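Local atomic coordinates of BH0493 protein (Bacillus halodurans C-125, PDB entry 2QEE), a protein that binds zinc and is probably a metal-dependent hydrolase or related enzyme of the amidohydrolase superfamily. Residues C[24-29]-C[366-371]; C[127-132]-C[360-365]. One frame throughout, in Å; residues are numbered along the deposited sequence.

Contact 1 (C[24-29]-C[366-371]). With ZN (zinc ion), chain T.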
loop_
_atom_site.group_PDB
_atom_site.type_symbol
_atom_site.label_atom_id
_atom_site.label_comp_id
_atom_site.label_asym_id
_atom_site.label_seq_id
_atom_site.Cartn_x
_atom_site.Cartn_y
_atom_site.Cartn_z
ATOM N N VAL C 24 27.719 10.556 4.761
ATOM C CA VAL C 24 26.842 10.113 3.705
ATOM C C VAL C 24 27.412 10.341 2.305
ATOM O O VAL C 24 27.912 11.441 2.012
ATOM C CB VAL C 24 25.531 10.867 3.803
ATOM C CG1 VAL C 24 24.601 10.484 2.646
ATOM C CG2 VAL C 24 24.839 10.536 5.172
ATOM N N THR C 25 27.291 9.331 1.463
ATOM C CA THR C 25 27.349 9.550 0.006
ATOM C C THR C 25 25.923 9.744 -0.453
ATOM O O THR C 25 25.062 8.844 -0.259
ATOM C CB THR C 25 28.005 8.410 -0.759
ATOM O OG1 THR C 25 29.396 8.358 -0.368
ATOM C CG2 THR C 25 27.914 8.631 -2.266
ATOM N N ASP C 26 25.657 10.882 -1.095
ATOM C CA ASP C 26 24.268 11.203 -1.510
ATOM C C ASP C 26 24.269 10.946 -3.001
ATOM O O ASP C 26 24.821 11.751 -3.789
ATOM C CB ASP C 26 23.964 12.669 -1.178
ATOM C CG ASP C 26 22.510 13.062 -1.422
ATOM O OD1 ASP C 26 21.829 12.272 -2.121
ATOM O OD2 ASP C 26 22.085 14.114 -0.907
ATOM N N MET C 27 23.710 9.817 -3.415
ATOM C CA MET C 27 24.048 9.345 -4.780
ATOM C C MET C 27 23.178 9.840 -5.914
ATOM O O MET C 27 23.330 9.362 -7.045
ATOM C CB MET C 27 24.279 7.831 -4.898
ATOM C CG MET C 27 23.186 6.913 -4.264
ATOM S SD MET C 27 21.624 7.097 -5.142
ATOM C CE MET C 27 21.946 6.291 -6.739
ATOM N N HIS C 28 22.278 10.760 -5.611
ATOM C CA HIS C 28 21.549 11.456 -6.677
ATOM C C HIS C 28 21.049 12.789 -6.136
ATOM O O HIS C 28 20.180 12.796 -5.241
ATOM C CB HIS C 28 20.328 10.650 -7.181
ATOM C CG HIS C 28 19.517 11.406 -8.190
ATOM N ND1 HIS C 28 20.055 11.835 -9.381
ATOM C CD2 HIS C 28 18.242 11.869 -8.162
ATOM C CE1 HIS C 28 19.139 12.498 -10.065
ATOM N NE2 HIS C 28 18.039 12.553 -9.339
ATOM N N THR C 29 21.592 13.902 -6.658
ATOM C CA THR C 29 21.151 15.235 -6.280
ATOM C C THR C 29 21.105 16.074 -7.552
ATOM O O THR C 29 21.617 15.648 -8.559
ATOM C CB THR C 29 22.099 15.965 -5.291
ATOM O OG1 THR C 29 23.278 16.453 -5.994
ATOM C CG2 THR C 29 22.565 15.046 -4.121
ATOM N N TYR C 366 17.964 18.987 5.800
ATOM C CA TYR C 366 16.679 18.328 6.217
ATOM C C TYR C 366 16.483 16.979 5.558
ATOM O O TYR C 366 15.892 16.033 6.176
ATOM C CB TYR C 366 15.470 19.213 6.005
ATOM C CG TYR C 366 14.695 19.104 4.705
ATOM C CD1 TYR C 366 13.832 18.019 4.468
ATOM C CD2 TYR C 366 14.771 20.129 3.716
ATOM C CE1 TYR C 366 13.012 17.959 3.362
ATOM C CE2 TYR C 366 13.956 20.046 2.578
ATOM C CZ TYR C 366 13.110 18.963 2.386
ATOM O OH TYR C 366 12.289 18.882 1.273
ATOM N N LYS C 367 16.916 16.825 4.313
ATOM C CA LYS C 367 16.653 15.555 3.657
ATOM C C LYS C 367 17.358 14.437 4.434
ATOM O O LYS C 367 16.786 13.349 4.642
ATOM C CB LYS C 367 17.108 15.572 2.184
ATOM C CG LYS C 367 16.379 16.634 1.346
ATOM C CD LYS C 367 15.227 16.085 0.609
ATOM C CE LYS C 367 14.829 17.139 -0.465
ATOM N NZ LYS C 367 13.612 16.653 -1.172
ATOM N N TRP C 368 18.588 14.668 4.883
ATOM C CA TRP C 368 19.336 13.638 5.628
ATOM C C TRP C 368 18.882 13.542 7.090
ATOM O O TRP C 368 18.792 12.454 7.632
ATOM C CB TRP C 368 20.870 13.838 5.438
ATOM C CG TRP C 368 21.195 13.439 4.041
ATOM C CD1 TRP C 368 21.528 14.276 2.999
ATOM C CD2 TRP C 368 21.084 12.134 3.492
ATOM N NE1 TRP C 368 21.692 13.548 1.857
ATOM C CE2 TRP C 368 21.384 12.231 2.123
ATOM C CE3 TRP C 368 20.754 10.881 4.037
ATOM C CZ2 TRP C 368 21.391 11.129 1.283
ATOM C CZ3 TRP C 368 20.784 9.785 3.225
ATOM C CH2 TRP C 368 21.076 9.920 1.832
ATOM N N HIS C 369 18.585 14.652 7.720
ATOM C CA HIS C 369 18.097 14.609 9.108
ATOM C C HIS C 369 16.781 13.793 9.175
ATOM O O HIS C 369 16.602 12.893 10.031
ATOM C CB HIS C 369 17.868 16.038 9.580
ATOM C CG HIS C 369 17.392 16.170 10.998
ATOM N ND1 HIS C 369 16.116 15.802 11.409
ATOM C CD2 HIS C 369 18.001 16.700 12.087
ATOM C CE1 HIS C 369 15.988 16.057 12.700
ATOM N NE2 HIS C 369 17.116 16.599 13.138
ATOM N N HIS C 370 15.831 14.129 8.296
ATOM C CA HIS C 370 14.499 13.485 8.394
ATOM C C HIS C 370 14.587 12.011 8.050
ATOM O O HIS C 370 13.865 11.163 8.645
ATOM C CB HIS C 370 13.507 14.158 7.427
ATOM C CG HIS C 370 13.166 15.585 7.757
ATOM N ND1 HIS C 370 12.152 16.254 7.094
ATOM C CD2 HIS C 370 13.684 16.468 8.647
ATOM C CE1 HIS C 370 12.086 17.501 7.547
ATOM N NE2 HIS C 370 12.973 17.642 8.516
ATOM N N SER C 371 15.416 11.685 7.044
ATOM C CA SER C 371 15.560 10.283 6.631
ATOM C C SER C 371 16.377 9.490 7.615
ATOM O O SER C 371 16.099 8.349 7.832
ATOM C CB SER C 371 16.215 10.188 5.273
ATOM O OG SER C 371 15.234 10.573 4.285
HETATM ZN ZN ZN T . 16.389 14.049 -9.308
HETATM O O HOH W 1 14.909 13.461 -10.146
#

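Contact 2 (C[127-132]-C[360-365])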
loop_
_atom_site.group_PDB
_atom_site.type_symbol
_atom_site.label_atom_id
_atom_site.label_comp_id
_atom_site.label_asym_id
_atom_site.label_seq_id
_atom_site.Cartn_x
_atom_site.Cartn_y
_atom_site.Cartn_z
ATOM N N GLU C 127 31.188 28.860 -1.756
ATOM C CA GLU C 127 32.193 27.915 -1.270
ATOM C C GLU C 127 32.055 27.760 0.253
ATOM O O GLU C 127 32.095 26.627 0.788
ATOM C CB GLU C 127 33.604 28.374 -1.658
ATOM C CG GLU C 127 33.951 28.145 -3.133
ATOM C CD GLU C 127 33.341 29.175 -4.064
ATOM O OE1 GLU C 127 32.786 30.201 -3.588
ATOM O OE2 GLU C 127 33.413 28.954 -5.302
ATOM N N GLU C 128 31.854 28.871 0.944
ATOM C CA GLU C 128 31.660 28.836 2.415
ATOM C C GLU C 128 30.379 28.080 2.780
ATOM O O GLU C 128 30.382 27.299 3.742
ATOM C CB GLU C 128 31.565 30.240 2.983
ATOM C CG GLU C 128 32.901 30.960 2.951
ATOM C CD GLU C 128 32.817 32.414 3.364
ATOM O OE1 GLU C 128 31.758 33.075 3.208
ATOM O OE2 GLU C 128 33.863 32.906 3.851
ATOM N N GLN C 129 29.304 28.334 2.031
ATOM C CA GLN C 129 28.007 27.703 2.354
ATOM C C GLN C 129 28.080 26.215 2.107
ATOM O O GLN C 129 27.500 25.417 2.878
ATOM C CB GLN C 129 26.813 28.355 1.624
ATOM C CG GLN C 129 25.416 27.805 2.059
ATOM C CD GLN C 129 25.042 28.115 3.529
ATOM O OE1 GLN C 129 25.907 28.447 4.361
ATOM N NE2 GLN C 129 23.737 27.986 3.858
ATOM N N VAL C 130 28.708 25.825 1.019
ATOM C CA VAL C 130 28.951 24.382 0.768
ATOM C C VAL C 130 29.701 23.774 1.968
ATOM O O VAL C 130 29.311 22.726 2.489
ATOM C CB VAL C 130 29.675 24.130 -0.600
ATOM C CG1 VAL C 130 30.127 22.716 -0.716
ATOM C CG2 VAL C 130 28.736 24.455 -1.753
ATOM N N ASP C 131 30.786 24.404 2.406
ATOM C CA ASP C 131 31.508 23.889 3.579
ATOM C C ASP C 131 30.597 23.722 4.793
ATOM O O ASP C 131 30.607 22.682 5.428
ATOM C CB ASP C 131 32.691 24.809 3.914
ATOM C CG ASP C 131 33.843 24.631 2.962
ATOM O OD1 ASP C 131 33.844 23.686 2.149
ATOM O OD2 ASP C 131 34.797 25.445 3.046
ATOM N N THR C 132 29.853 24.766 5.131
ATOM C CA THR C 132 28.935 24.726 6.248
ATOM C C THR C 132 27.915 23.589 6.087
ATOM O O THR C 132 27.727 22.776 7.005
ATOM C CB THR C 132 28.186 26.049 6.387
ATOM O OG1 THR C 132 29.149 27.114 6.575
ATOM C CG2 THR C 132 27.275 25.996 7.597
ATOM N N VAL C 360 18.362 22.522 -3.910
ATOM C CA VAL C 360 18.860 23.717 -3.232
ATOM C C VAL C 360 19.812 23.193 -2.170
ATOM O O VAL C 360 19.459 22.270 -1.407
ATOM C CB VAL C 360 17.730 24.516 -2.588
ATOM C CG1 VAL C 360 18.292 25.705 -1.786
ATOM C CG2 VAL C 360 16.705 24.993 -3.670
ATOM N N LEU C 361 21.017 23.763 -2.136
ATOM C CA LEU C 361 22.095 23.258 -1.280
ATOM C C LEU C 361 21.658 22.918 0.143
ATOM O O LEU C 361 21.904 21.802 0.594
ATOM C CB LEU C 361 23.230 24.288 -1.176
ATOM C CG LEU C 361 24.435 23.910 -0.299
ATOM C CD1 LEU C 361 25.121 22.630 -0.729
ATOM C CD2 LEU C 361 25.384 25.126 -0.359
ATOM N N GLU C 362 20.980 23.846 0.821
ATOM C CA GLU C 362 20.633 23.645 2.256
ATOM C C GLU C 362 19.702 22.464 2.512
ATOM O O GLU C 362 19.666 21.972 3.657
ATOM C CB GLU C 362 19.986 24.866 2.877
ATOM C CG GLU C 362 20.934 26.062 3.033
ATOM C CD GLU C 362 21.213 26.816 1.723
ATOM O OE1 GLU C 362 20.592 26.547 0.676
ATOM O OE2 GLU C 362 22.061 27.726 1.777
ATOM N N GLN C 363 19.026 21.985 1.479
ATOM C CA GLN C 363 18.135 20.831 1.622
ATOM C C GLN C 363 18.861 19.544 2.062
ATOM O O GLN C 363 18.247 18.611 2.605
ATOM C CB GLN C 363 17.417 20.552 0.325
ATOM C CG GLN C 363 16.438 21.657 -0.082
ATOM C CD GLN C 363 15.847 21.462 -1.467
ATOM O OE1 GLN C 363 16.422 20.807 -2.317
ATOM N NE2 GLN C 363 14.681 22.052 -1.702
ATOM N N LEU C 364 20.157 19.447 1.822
ATOM C CA LEU C 364 20.942 18.329 2.374
ATOM C C LEU C 364 20.714 18.236 3.863
ATOM O O LEU C 364 20.663 17.102 4.392
ATOM C CB LEU C 364 22.444 18.530 2.114
ATOM C CG LEU C 364 22.804 18.428 0.663
ATOM C CD1 LEU C 364 24.326 18.666 0.574
ATOM C CD2 LEU C 364 22.512 17.035 0.148
ATOM N N ILE C 365 20.523 19.371 4.539
ATOM C CA ILE C 365 20.381 19.330 6.000
ATOM C C ILE C 365 19.104 18.524 6.319
ATOM O O ILE C 365 19.171 17.509 7.035
ATOM C CB ILE C 365 20.283 20.737 6.621
ATOM C CG1 ILE C 365 21.614 21.466 6.380
ATOM C CG2 ILE C 365 20.058 20.651 8.179
ATOM C CD1 ILE C 365 21.609 22.955 6.870
#

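Contact 1 (C[24-29]-C[366-371])
A buried contact, part hydrogen bond and part CH-pi packing, joins V24 and D26 of strand 24-26 to W368 of helix 363-388, in what is consistent with the distorted (beta/alpha)8 barrel of the amidohydrolase superfamily. The strand leads into the H28-T29-H30 segment, the His-X-His motif of that family. D26 has its CG anti to the backbone N (chi1 -174°), which carries the carboxylate to the edge of the indole. There W368 NE1 donates to D26 OD2 at 2.8 Å, with an N-H...O angle of 159°. The acceptor lies in the indole plane, yet the carboxylate stands almost perpendicular to the ring, and OD2 is met from above its own plane. S356 OG is hydrogen-bonded to the same oxygen, so two partners grip this buried atom. V24 instead lies over a face: its CG1 makes a CH-pi contact, 3.6 Å from the centroid of the W368 six-membered ring and near the ring normal. A leucine in place of W368 has no N-H to offer, and would probably leave D26 OD2 relying on S356 and V24 CG1 without its flat support. Two residues on from D26, H28 NE2 binds the zinc ion at 2.2 Å.

Contact 2 (C[127-132]-C[360-365])
Q129 and E362 reach each other from different first torsions: that of Q129 swings CG to the side opposite the backbone N (chi1 -174°), whereas E362 keeps CG beside its backbone N. Each chain then bends about CB-CG (chi2 65° in Q129), bringing the E362 carboxylate toward the helix carrying Q129. The two side chains meet at about a right angle. Q129 NE2 donates to E362 OE2 at 2.7 Å, nearly straight with an N-H...O angle of 162°. The acceptor lies close to the amide plane, and OE2 offers its anti lone pair, the one facing away from the other carboxylate oxygen. Both groups have a second hold: K124 NZ is hydrogen-bonded to Q129 OE1, and D43 N to E362 OE1, so neither flat group is likely to turn freely.

Beside this polar link, L361 pushes one methyl against the helix. Its CD2 lies 3.6 Å from Q129 CG, tucked between two successive side chains and against the backbone. The same CD2 is 3.7 Å from V130 CG2. This close fit goes with a CA to CA separation of 7.2 Å between V130 and L361. The leucine sits in a type I turn from V360 to Q363, closed by Q363 N to V360 O at 2.9 Å, which leads into helix 363-388.

The contact thus joins helix 126-136 to the entry of helix 363-388. F121 of helix 114-122 touches both Q129 and E362, L47 of helix 44-48 packs on E362, and V133, one turn on from Q129, meets L361 and E362.

In the fold
Both contacts use helix 363-388: contact 2 holds its entry against helix 126-136, and contact 1 packs W368, about two turns further on, against strand 24-26. Their centres lie about 12 Å apart, and in sequence contact 2 is nested within the loop closed by contact 1. They meet directly where L364 CD2 comes within 3.1 Å of D26 OD2, a close packing approach. The zinc ion is bound by H28, H30, D357 and a water; H28 belongs to contact 1, H30 directly follows its first segment, and D357 lies three residues before V360 of contact 2. The side chain of D26 is about 7 Å from that of D357, and the side chain of L361 about 10 Å from that of H30.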